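Local coordinates for maintenance of ploidy protein MOB1 (Saccharomyces cerevisiae, PDB 2HJN) that activates the Dbf2 protein kinase as its binding subunit, allowing phosphorylation of Dbf2 by Cdc15 in late anaphase within the mitotic exit network, at residues Val81-Phe86 against Gln171-Arg176; Arg141-Gln146 against Arg175-Val180; Thr203-Phe208 against Gly224-Leu229. One frame throughout, in Å; residues are numbered along the deposited sequence.

Interaction 1. Residues Val81-Phe86 against Gln171-Arg176. With SO4 (sulfate ion), chain C.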
loop_
_atom_site.group_PDB
_atom_site.type_symbol
_atom_site.label_atom_id
_atom_site.label_comp_id
_atom_site.label_asym_id
_atom_site.label_seq_id
_atom_site.Cartn_x
_atom_site.Cartn_y
_atom_site.Cartn_z
ATOM N N VAL A 81 -8.679 -17.115 -10.769
ATOM C CA VAL A 81 -8.203 -15.746 -11.070
ATOM C C VAL A 81 -8.519 -14.767 -9.949
ATOM O O VAL A 81 -7.617 -14.082 -9.471
ATOM C CB VAL A 81 -8.722 -15.178 -12.425
ATOM C CG1 VAL A 81 -8.405 -13.649 -12.570
ATOM C CG2 VAL A 81 -8.075 -15.944 -13.575
ATOM N N HIS A 82 -9.780 -14.700 -9.527
ATOM C CA HIS A 82 -10.157 -13.765 -8.488
ATOM C C HIS A 82 -9.650 -14.080 -7.095
ATOM O O HIS A 82 -9.458 -13.162 -6.319
ATOM C CB HIS A 82 -11.659 -13.519 -8.476
ATOM C CG HIS A 82 -12.120 -12.826 -9.716
ATOM N ND1 HIS A 82 -12.216 -11.456 -9.810
ATOM C CD2 HIS A 82 -12.395 -13.313 -10.944
ATOM C CE1 HIS A 82 -12.572 -11.128 -11.037
ATOM N NE2 HIS A 82 -12.693 -12.237 -11.746
ATOM N N CYS A 83 -9.480 -15.365 -6.764
ATOM C CA CYS A 83 -8.918 -15.739 -5.469
ATOM C C CYS A 83 -7.457 -15.234 -5.330
ATOM O O CYS A 83 -7.101 -14.665 -4.315
ATOM C CB CYS A 83 -9.049 -17.264 -5.267
ATOM S SG CYS A 83 -8.688 -17.863 -3.608
ATOM N N VAL A 84 -6.620 -15.405 -6.357
ATOM C CA VAL A 84 -5.246 -14.838 -6.327
ATOM C C VAL A 84 -5.271 -13.295 -6.298
ATOM O O VAL A 84 -4.506 -12.680 -5.552
ATOM C CB VAL A 84 -4.359 -15.330 -7.485
ATOM C CG1 VAL A 84 -3.033 -14.592 -7.524
ATOM C CG2 VAL A 84 -4.131 -16.866 -7.419
ATOM N N ASP A 85 -6.154 -12.681 -7.089
ATOM C CA ASP A 85 -6.335 -11.216 -7.022
ATOM C C ASP A 85 -6.762 -10.726 -5.626
ATOM O O ASP A 85 -6.297 -9.679 -5.194
ATOM C CB ASP A 85 -7.389 -10.731 -8.014
ATOM C CG ASP A 85 -6.950 -10.875 -9.494
ATOM O OD1 ASP A 85 -5.716 -11.051 -9.780
ATOM O OD2 ASP A 85 -7.867 -10.789 -10.366
ATOM N N PHE A 86 -7.647 -11.436 -4.931
ATOM C CA PHE A 86 -8.060 -10.975 -3.587
ATOM C C PHE A 86 -6.945 -11.073 -2.542
ATOM O O PHE A 86 -6.769 -10.203 -1.665
ATOM C CB PHE A 86 -9.292 -11.733 -3.102
ATOM C CG PHE A 86 -10.556 -11.372 -3.857
ATOM C CD1 PHE A 86 -10.771 -10.080 -4.289
ATOM C CD2 PHE A 86 -11.511 -12.341 -4.133
ATOM C CE1 PHE A 86 -11.940 -9.743 -5.014
ATOM C CE2 PHE A 86 -12.692 -12.016 -4.845
ATOM C CZ PHE A 86 -12.899 -10.729 -5.299
ATOM N N GLN A 171 -13.346 -22.224 -1.136
ATOM C CA GLN A 171 -14.104 -21.793 0.066
ATOM C C GLN A 171 -13.341 -21.630 1.364
ATOM O O GLN A 171 -13.541 -20.630 2.077
ATOM C CB GLN A 171 -15.388 -22.624 0.279
ATOM C CG GLN A 171 -16.541 -22.034 -0.474
ATOM C CD GLN A 171 -17.787 -22.878 -0.407
ATOM O OE1 GLN A 171 -18.681 -22.589 0.392
ATOM N NE2 GLN A 171 -17.858 -23.938 -1.230
ATOM N N PRO A 172 -12.463 -22.606 1.696
ATOM C CA PRO A 172 -11.558 -22.465 2.847
ATOM C C PRO A 172 -10.623 -21.230 2.720
ATOM O O PRO A 172 -10.470 -20.481 3.691
ATOM C CB PRO A 172 -10.783 -23.781 2.833
ATOM C CG PRO A 172 -11.817 -24.814 2.104
ATOM C CD PRO A 172 -12.357 -23.941 1.043
ATOM N N ILE A 173 -10.069 -20.996 1.529
ATOM C CA ILE A 173 -9.227 -19.830 1.297
ATOM C C ILE A 173 -9.981 -18.500 1.514
ATOM O O ILE A 173 -9.468 -17.614 2.199
ATOM C CB ILE A 173 -8.564 -19.831 -0.137
ATOM C CG1 ILE A 173 -7.517 -20.956 -0.277
ATOM C CG2 ILE A 173 -7.815 -18.497 -0.376
ATOM C CD1 ILE A 173 -7.122 -21.209 -1.818
ATOM N N LEU A 174 -11.167 -18.350 0.915
ATOM C CA LEU A 174 -12.025 -17.160 1.134
ATOM C C LEU A 174 -12.420 -16.973 2.600
ATOM O O LEU A 174 -12.313 -15.852 3.126
ATOM C CB LEU A 174 -13.271 -17.174 0.207
ATOM C CG LEU A 174 -13.139 -16.646 -1.227
ATOM C CD1 LEU A 174 -11.745 -16.580 -1.809
ATOM C CD2 LEU A 174 -14.108 -17.241 -2.234
ATOM N N ARG A 175 -12.813 -18.068 3.289
ATOM C CA ARG A 175 -13.163 -17.986 4.718
ATOM C C ARG A 175 -11.990 -17.432 5.569
ATOM O O ARG A 175 -12.154 -16.564 6.452
ATOM C CB ARG A 175 -13.584 -19.368 5.264
ATOM C CG ARG A 175 -14.993 -19.791 5.016
ATOM C CD ARG A 175 -15.365 -21.053 5.903
ATOM N NE ARG A 175 -14.373 -22.154 5.955
ATOM C CZ ARG A 175 -14.398 -23.249 5.182
ATOM N NH1 ARG A 175 -15.326 -23.410 4.236
ATOM N NH2 ARG A 175 -13.482 -24.182 5.336
ATOM N N ARG A 176 -10.791 -17.941 5.310
ATOM C CA ARG A 176 -9.582 -17.428 5.998
ATOM C C ARG A 176 -9.172 -15.973 5.644
ATOM O O ARG A 176 -8.862 -15.162 6.543
ATOM C CB ARG A 176 -8.453 -18.427 5.797
ATOM C CG ARG A 176 -8.855 -19.809 6.389
ATOM C CD ARG A 176 -7.787 -20.878 6.176
ATOM N NE ARG A 176 -8.292 -22.218 6.427
ATOM C CZ ARG A 176 -7.519 -23.295 6.578
ATOM N NH1 ARG A 176 -6.179 -23.196 6.519
ATOM N NH2 ARG A 176 -8.087 -24.484 6.768
HETATM S S SO4 C . -11.570 -23.148 8.424
HETATM O O1 SO4 C . -11.799 -23.303 6.983
HETATM O O2 SO4 C . -12.789 -22.529 8.974
HETATM O O3 SO4 C . -11.187 -24.394 9.066
HETATM O O4 SO4 C . -10.454 -22.281 8.757
#

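Interaction 2. Residues Arg141-Gln146 against Arg175-Val180. With SO4 (sulfate ion), chain C.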
loop_
_atom_site.group_PDB
_atom_site.type_symbol
_atom_site.label_atom_id
_atom_site.label_comp_id
_atom_site.label_asym_id
_atom_site.label_seq_id
_atom_site.Cartn_x
_atom_site.Cartn_y
_atom_site.Cartn_z
ATOM N N ARG A 141 1.173 -17.151 3.909
ATOM C CA ARG A 141 2.145 -18.137 3.367
ATOM C C ARG A 141 1.448 -19.472 3.027
ATOM O O ARG A 141 1.814 -20.119 2.074
ATOM C CB ARG A 141 3.325 -18.424 4.338
ATOM C CG ARG A 141 4.406 -17.288 4.530
ATOM C CD ARG A 141 4.929 -16.567 3.250
ATOM N NE ARG A 141 3.987 -15.601 2.639
ATOM C CZ ARG A 141 3.700 -14.387 3.083
ATOM N NH1 ARG A 141 4.218 -13.897 4.201
ATOM N NH2 ARG A 141 2.843 -13.647 2.403
ATOM N N TRP A 142 0.465 -19.872 3.828
ATOM C CA TRP A 142 -0.356 -21.076 3.499
ATOM C C TRP A 142 -1.153 -20.879 2.173
ATOM O O TRP A 142 -1.245 -21.808 1.326
ATOM C CB TRP A 142 -1.284 -21.477 4.671
ATOM C CG TRP A 142 -2.200 -22.636 4.321
ATOM C CD1 TRP A 142 -1.938 -23.974 4.427
ATOM C CD2 TRP A 142 -3.506 -22.516 3.790
ATOM N NE1 TRP A 142 -3.040 -24.711 4.015
ATOM C CE2 TRP A 142 -4.012 -23.833 3.600
ATOM C CE3 TRP A 142 -4.333 -21.419 3.499
ATOM C CZ2 TRP A 142 -5.280 -24.073 3.074
ATOM C CZ3 TRP A 142 -5.604 -21.672 2.935
ATOM C CH2 TRP A 142 -6.071 -22.984 2.766
ATOM N N CYS A 143 -1.722 -19.682 1.981
ATOM C CA CYS A 143 -2.432 -19.408 0.718
ATOM C C CYS A 143 -1.509 -19.538 -0.503
ATOM O O CYS A 143 -1.908 -20.124 -1.515
ATOM C CB CYS A 143 -3.115 -18.023 0.736
ATOM S SG CYS A 143 -4.493 -17.907 1.872
ATOM N N GLN A 144 -0.316 -18.943 -0.421
ATOM C CA GLN A 144 0.686 -19.043 -1.487
ATOM C C GLN A 144 1.089 -20.488 -1.777
ATOM O O GLN A 144 1.254 -20.855 -2.936
ATOM C CB GLN A 144 1.944 -18.188 -1.190
ATOM C CG GLN A 144 1.656 -16.692 -1.149
ATOM C CD GLN A 144 2.904 -15.879 -1.088
ATOM O OE1 GLN A 144 3.574 -15.851 -0.045
ATOM N NE2 GLN A 144 3.266 -15.231 -2.223
ATOM N N ASP A 145 1.266 -21.298 -0.732
ATOM C CA ASP A 145 1.502 -22.717 -0.919
ATOM C C ASP A 145 0.361 -23.414 -1.659
ATOM O O ASP A 145 0.625 -24.313 -2.454
ATOM C CB ASP A 145 1.842 -23.447 0.400
ATOM C CG ASP A 145 3.174 -22.989 1.018
ATOM O OD1 ASP A 145 4.071 -22.464 0.297
ATOM O OD2 ASP A 145 3.321 -23.164 2.244
ATOM N N GLN A 146 -0.903 -23.013 -1.448
ATOM C CA GLN A 146 -1.984 -23.618 -2.261
ATOM C C GLN A 146 -1.894 -23.111 -3.702
ATOM O O GLN A 146 -1.989 -23.914 -4.633
ATOM C CB GLN A 146 -3.387 -23.336 -1.685
ATOM C CG GLN A 146 -3.550 -23.601 -0.176
ATOM C CD GLN A 146 -2.862 -24.913 0.346
ATOM O OE1 GLN A 146 -3.384 -26.016 0.120
ATOM N NE2 GLN A 146 -1.725 -24.773 1.106
ATOM N N ARG A 175 -12.813 -18.068 3.289
ATOM C CA ARG A 175 -13.163 -17.986 4.718
ATOM C C ARG A 175 -11.990 -17.432 5.569
ATOM O O ARG A 175 -12.154 -16.564 6.452
ATOM C CB ARG A 175 -13.584 -19.368 5.264
ATOM C CG ARG A 175 -14.993 -19.791 5.016
ATOM C CD ARG A 175 -15.365 -21.053 5.903
ATOM N NE ARG A 175 -14.373 -22.154 5.955
ATOM C CZ ARG A 175 -14.398 -23.249 5.182
ATOM N NH1 ARG A 175 -15.326 -23.410 4.236
ATOM N NH2 ARG A 175 -13.482 -24.182 5.336
ATOM N N ARG A 176 -10.791 -17.941 5.310
ATOM C CA ARG A 176 -9.582 -17.428 5.998
ATOM C C ARG A 176 -9.172 -15.973 5.644
ATOM O O ARG A 176 -8.862 -15.162 6.543
ATOM C CB ARG A 176 -8.453 -18.427 5.797
ATOM C CG ARG A 176 -8.855 -19.809 6.389
ATOM C CD ARG A 176 -7.787 -20.878 6.176
ATOM N NE ARG A 176 -8.292 -22.218 6.427
ATOM C CZ ARG A 176 -7.519 -23.295 6.578
ATOM N NH1 ARG A 176 -6.179 -23.196 6.519
ATOM N NH2 ARG A 176 -8.087 -24.484 6.768
ATOM N N LEU A 177 -9.171 -15.619 4.354
ATOM C CA LEU A 177 -8.820 -14.252 3.966
ATOM C C LEU A 177 -9.763 -13.226 4.606
ATOM O O LEU A 177 -9.325 -12.137 5.000
ATOM C CB LEU A 177 -8.806 -14.127 2.432
ATOM C CG LEU A 177 -7.678 -14.874 1.690
ATOM C CD1 LEU A 177 -7.780 -14.694 0.147
ATOM C CD2 LEU A 177 -6.269 -14.506 2.187
ATOM N N PHE A 178 -11.046 -13.575 4.744
ATOM C CA PHE A 178 -12.013 -12.687 5.459
ATOM C C PHE A 178 -11.557 -12.300 6.848
ATOM O O PHE A 178 -11.679 -11.150 7.185
ATOM C CB PHE A 178 -13.461 -13.254 5.519
ATOM C CG PHE A 178 -14.492 -12.253 6.072
ATOM C CD1 PHE A 178 -15.328 -11.533 5.211
ATOM C CD2 PHE A 178 -14.631 -12.070 7.455
ATOM C CE1 PHE A 178 -16.252 -10.616 5.709
ATOM C CE2 PHE A 178 -15.545 -11.111 7.982
ATOM C CZ PHE A 178 -16.345 -10.396 7.107
ATOM N N ARG A 179 -11.056 -13.257 7.652
ATOM C CA ARG A 179 -10.527 -12.983 9.005
ATOM C C ARG A 179 -9.432 -11.879 9.013
ATOM O O ARG A 179 -9.270 -11.192 10.014
ATOM C CB ARG A 179 -9.932 -14.279 9.626
ATOM C CG ARG A 179 -11.032 -15.382 9.839
ATOM C CD ARG A 179 -10.596 -16.773 10.266
ATOM N NE ARG A 179 -11.779 -17.621 10.128
ATOM C CZ ARG A 179 -11.784 -18.913 9.843
ATOM N NH1 ARG A 179 -10.655 -19.559 9.676
ATOM N NH2 ARG A 179 -12.955 -19.564 9.740
ATOM N N VAL A 180 -8.663 -11.766 7.917
ATOM C CA VAL A 180 -7.620 -10.698 7.786
ATOM C C VAL A 180 -8.301 -9.350 7.620
ATOM O O VAL A 180 -7.919 -8.373 8.282
ATOM C CB VAL A 180 -6.643 -10.963 6.611
ATOM C CG1 VAL A 180 -5.557 -9.867 6.578
ATOM C CG2 VAL A 180 -5.991 -12.398 6.747
HETATM S S SO4 C . -11.570 -23.148 8.424
HETATM O O1 SO4 C . -11.799 -23.303 6.983
HETATM O O2 SO4 C . -12.789 -22.529 8.974
HETATM O O3 SO4 C . -11.187 -24.394 9.066
HETATM O O4 SO4 C . -10.454 -22.281 8.757
#

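Interaction 3. Residues Thr203-Phe208 against Gly224-Leu229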
loop_
_atom_site.group_PDB
_atom_site.type_symbol
_atom_site.label_atom_id
_atom_site.label_comp_id
_atom_site.label_asym_id
_atom_site.label_seq_id
_atom_site.Cartn_x
_atom_site.Cartn_y
_atom_site.Cartn_z
ATOM N N THR A 203 -13.442 -0.485 -1.076
ATOM C CA THR A 203 -13.678 -0.994 -2.444
ATOM C C THR A 203 -13.291 -2.450 -2.609
ATOM O O THR A 203 -14.071 -3.215 -3.156
ATOM C CB THR A 203 -13.021 -0.102 -3.565
ATOM O OG1 THR A 203 -13.513 1.265 -3.452
ATOM C CG2 THR A 203 -13.352 -0.637 -4.950
ATOM N N SER A 204 -12.092 -2.826 -2.139
ATOM C CA SER A 204 -11.629 -4.265 -2.098
ATOM C C SER A 204 -12.587 -5.172 -1.348
ATOM O O SER A 204 -12.987 -6.232 -1.824
ATOM C CB SER A 204 -10.233 -4.317 -1.424
ATOM O OG SER A 204 -9.672 -5.651 -1.287
ATOM N N PHE A 205 -12.928 -4.754 -0.126
ATOM C CA PHE A 205 -13.826 -5.537 0.712
ATOM C C PHE A 205 -15.237 -5.714 0.082
ATOM O O PHE A 205 -15.826 -6.811 0.172
ATOM C CB PHE A 205 -13.909 -4.856 2.078
ATOM C CG PHE A 205 -14.785 -5.569 3.085
ATOM C CD1 PHE A 205 -14.355 -6.735 3.687
ATOM C CD2 PHE A 205 -16.028 -5.037 3.447
ATOM C CE1 PHE A 205 -15.156 -7.410 4.620
ATOM C CE2 PHE A 205 -16.868 -5.683 4.402
ATOM C CZ PHE A 205 -16.436 -6.862 4.981
ATOM N N ARG A 206 -15.764 -4.630 -0.494
ATOM C CA ARG A 206 -17.040 -4.656 -1.182
ATOM C C ARG A 206 -16.999 -5.682 -2.334
ATOM O O ARG A 206 -17.924 -6.467 -2.489
ATOM C CB ARG A 206 -17.381 -3.250 -1.745
ATOM C CG ARG A 206 -18.618 -3.188 -2.732
ATOM C CD ARG A 206 -18.939 -1.730 -3.264
ATOM N NE ARG A 206 -18.089 -1.303 -4.398
ATOM C CZ ARG A 206 -17.334 -0.190 -4.413
ATOM N NH1 ARG A 206 -17.304 0.615 -3.344
ATOM N NH2 ARG A 206 -16.606 0.125 -5.489
ATOM N N HIS A 207 -15.955 -5.626 -3.161
ATOM C CA HIS A 207 -15.787 -6.538 -4.307
ATOM C C HIS A 207 -15.607 -8.001 -3.816
ATOM O O HIS A 207 -16.166 -8.951 -4.420
ATOM C CB HIS A 207 -14.642 -6.024 -5.211
ATOM C CG HIS A 207 -14.434 -6.830 -6.470
ATOM N ND1 HIS A 207 -13.178 -7.147 -6.954
ATOM C CD2 HIS A 207 -15.315 -7.401 -7.329
ATOM C CE1 HIS A 207 -13.295 -7.862 -8.057
ATOM N NE2 HIS A 207 -14.580 -8.039 -8.305
ATOM N N PHE A 208 -14.878 -8.179 -2.703
ATOM C CA PHE A 208 -14.684 -9.510 -2.075
ATOM C C PHE A 208 -16.057 -10.111 -1.682
ATOM O O PHE A 208 -16.361 -11.248 -2.025
ATOM C CB PHE A 208 -13.746 -9.367 -0.851
ATOM C CG PHE A 208 -13.403 -10.673 -0.149
ATOM C CD1 PHE A 208 -12.205 -11.331 -0.420
ATOM C CD2 PHE A 208 -14.247 -11.203 0.835
ATOM C CE1 PHE A 208 -11.846 -12.561 0.257
ATOM C CE2 PHE A 208 -13.918 -12.403 1.532
ATOM C CZ PHE A 208 -12.700 -13.080 1.252
ATOM N N GLY A 224 -18.901 -12.856 10.704
ATOM C CA GLY A 224 -18.685 -12.603 12.146
ATOM C C GLY A 224 -19.066 -11.204 12.594
ATOM O O GLY A 224 -20.225 -10.805 12.479
ATOM N N PRO A 225 -18.067 -10.411 13.044
ATOM C CA PRO A 225 -18.355 -9.063 13.528
ATOM C C PRO A 225 -18.629 -8.047 12.412
ATOM O O PRO A 225 -19.160 -6.962 12.708
ATOM C CB PRO A 225 -17.064 -8.689 14.287
ATOM C CG PRO A 225 -15.993 -9.397 13.484
ATOM C CD PRO A 225 -16.624 -10.727 13.130
ATOM N N LEU A 226 -18.272 -8.360 11.162
ATOM C CA LEU A 226 -18.466 -7.392 10.086
ATOM C C LEU A 226 -19.866 -7.479 9.375
ATOM O O LEU A 226 -20.092 -6.808 8.382
ATOM C CB LEU A 226 -17.287 -7.395 9.079
ATOM C CG LEU A 226 -15.858 -6.975 9.518
ATOM C CD1 LEU A 226 -14.937 -6.877 8.305
ATOM C CD2 LEU A 226 -15.862 -5.641 10.293
ATOM N N LEU A 227 -20.780 -8.292 9.896
ATOM C CA LEU A 227 -22.115 -8.437 9.259
ATOM C C LEU A 227 -22.801 -7.135 8.881
ATOM O O LEU A 227 -23.277 -7.037 7.770
ATOM C CB LEU A 227 -23.078 -9.321 10.074
ATOM C CG LEU A 227 -24.379 -9.545 9.289
ATOM C CD1 LEU A 227 -24.100 -10.396 8.031
ATOM C CD2 LEU A 227 -25.480 -10.130 10.134
ATOM N N GLU A 228 -22.835 -6.137 9.784
ATOM C CA GLU A 228 -23.451 -4.818 9.496
ATOM C C GLU A 228 -22.694 -4.067 8.430
ATOM O O GLU A 228 -23.282 -3.394 7.564
ATOM C CB GLU A 228 -23.526 -3.920 10.764
ATOM C CG GLU A 228 -24.205 -2.537 10.510
ATOM C CD GLU A 228 -24.374 -1.680 11.765
ATOM O OE1 GLU A 228 -23.900 -2.092 12.844
ATOM O OE2 GLU A 228 -24.975 -0.575 11.690
ATOM N N LEU A 229 -21.370 -4.166 8.495
ATOM C CA LEU A 229 -20.517 -3.558 7.464
ATOM C C LEU A 229 -20.892 -4.103 6.075
ATOM O O LEU A 229 -21.094 -3.336 5.103
ATOM C CB LEU A 229 -19.037 -3.853 7.816
ATOM C CG LEU A 229 -17.929 -2.858 7.512
ATOM C CD1 LEU A 229 -17.772 -2.832 6.063
ATOM C CD2 LEU A 229 -18.330 -1.485 7.977
#

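Interaction 1. Residues Val81-Phe86 against Gln171-Arg176
Cys83 meets helix 165-187 with its sulfur, a small example of how one thiol can join two helices. SG comes within 3.4 Å of CG2 of Ile173, the methyl branch that stands anti to that residue's backbone N. On its other contact SG lies 3.8 Å from CD1 of Leu174, so the thiol touches one methyl from each of two consecutive residues. The torsion of Cys83 puts it there: SG is anti to the backbone N (chi1 -169°), directed at the neighbouring helix. The closest backbone approach, CA of Cys83 to CA of Leu174, is 7.4 Å, and no hydrogen bond crosses; the join is purely apolar and buried.

On another side of helix 165-187, Arg175 and Arg176 reach a sulfate ion, probably from the crystallisation liquor. NH2 of Arg175 donates to sulfate O1 at a modelled 2.5 Å, a length too short to be reliable, while its NE adds a weak bond to the same oxygen at 3.0 Å. The anion sits at the edge of the Arg175 guanidinium, which a bend at chi3 turns toward it. NE of Arg176 makes a weak bond to O4 at 3.2 Å. With an alanine in place of Arg176 the weak bond and one positive charge go, and the sulfate would probably be held less firmly, O4 relying on Arg179.

Leu217 of a loop packs on Leu174. Helices 75-97 and 165-187 run in the same general direction here, with Phe147 of helix 132-147 packing against Cys83 as well.

Interaction 2. Residues Arg141-Gln146 against Arg175-Val180
In Trp142 a chi1 of 176° sets CG opposite the backbone N, which swings the indole toward helix 165-187, while Arg176 sends an extended chain from CG to NE across it at about a right angle. The result is a cation-pi stack. CZ of Arg176 lies 4.3 Å from the centroid of the six-membered ring of Trp142, 19° off its normal, and the two planes are 25° apart. NH1 does the closest touching, 3.7 Å from CZ2 of Trp142.

The opposite indole face meets NE2 of Gln146, so the two faces are met by different groups, each offset toward the rim. That amide is tied back one turn by a hydrogen bond from Gln146 NE2 to Trp142 O, 3.0 Å; the same oxygen accepts Gln146 N from the other face of its plane. Deeper in, SG of Cys143 packs on CD2 of Leu177 at 3.8 Å.

Arg179, one turn beyond Arg175, grips the sulfate with both terminal nitrogens in nearly straight bonds: NH1 to O4 at 2.9 Å and NH2 to O2 at 3.1 Å. The ion lies at the edge of its guanidinium. Leu139 and Tyr135 of helix 132-147 flank Arg176 and Arg179 respectively. Three arginines converging on a tetrahedral anion from one helix of the four-helix core of the MOB fold are consistent with the basic phosphopeptide-binding pocket of MOB1 proteins.

Interaction 3. Residues Thr203-Phe208 against Gly224-Leu229
Phe205 extends its ring to two leucines of segment 224-229, whose methyls approach from the same side of the ring plane. CB directs the side chain at that segment, and CG, anti to the backbone N (chi1 -179°), carries the ring well clear of its own helix. Along one side of the ring, CD2 of Phe205 lies 3.8 Å from CD1 of Leu229, and CE2 is closer to the same methyl, at 3.4 Å. The far end belongs to the other leucine: CZ of Phe205 comes within 3.6 Å of CD1 of Leu226, and CE1 within 3.7 Å of that methyl. Both leucines cross the ring obliquely, each using one methyl.

This buried contact fastens the C-terminal helix 227-233 to helix 198-214, a member of the helical core of the MOB fold. Leu226 occupies the N-cap position of the C-terminal helix, so the chain is anchored just where that helix starts. Leu226 also packs on Phe178 and Tyr185 of helix 165-187, whereas Leu229 touches Val53 and Thr56 of helix 49-58. The Phe205 ring is held further by edge-to-face contacts with Tyr181 and Tyr185.

Overall arrangement
Helix 165-187 ties the three contacts together. Interactions 1 and 2 lie on successive, overlapping lengths of it, their centres 7 Å apart, and they share Arg175 and Arg176 and with them the sulfate. They also touch directly, CG1 of Ile173 lying 3.8 Å from CZ3 of Trp142. Interaction 3 is more distant, its centre about 14 Å from that of interaction 1 and 16 Å from that of interaction 2. Phe178 bridges the gap to interaction 2, its CE1 being 3.6 Å from CE1 of Phe205; CZ of Phe208 approaches O of Leu174 to 3.4 Å. The zinc ion lies apart, about 14 Å from the side chain of Leu226.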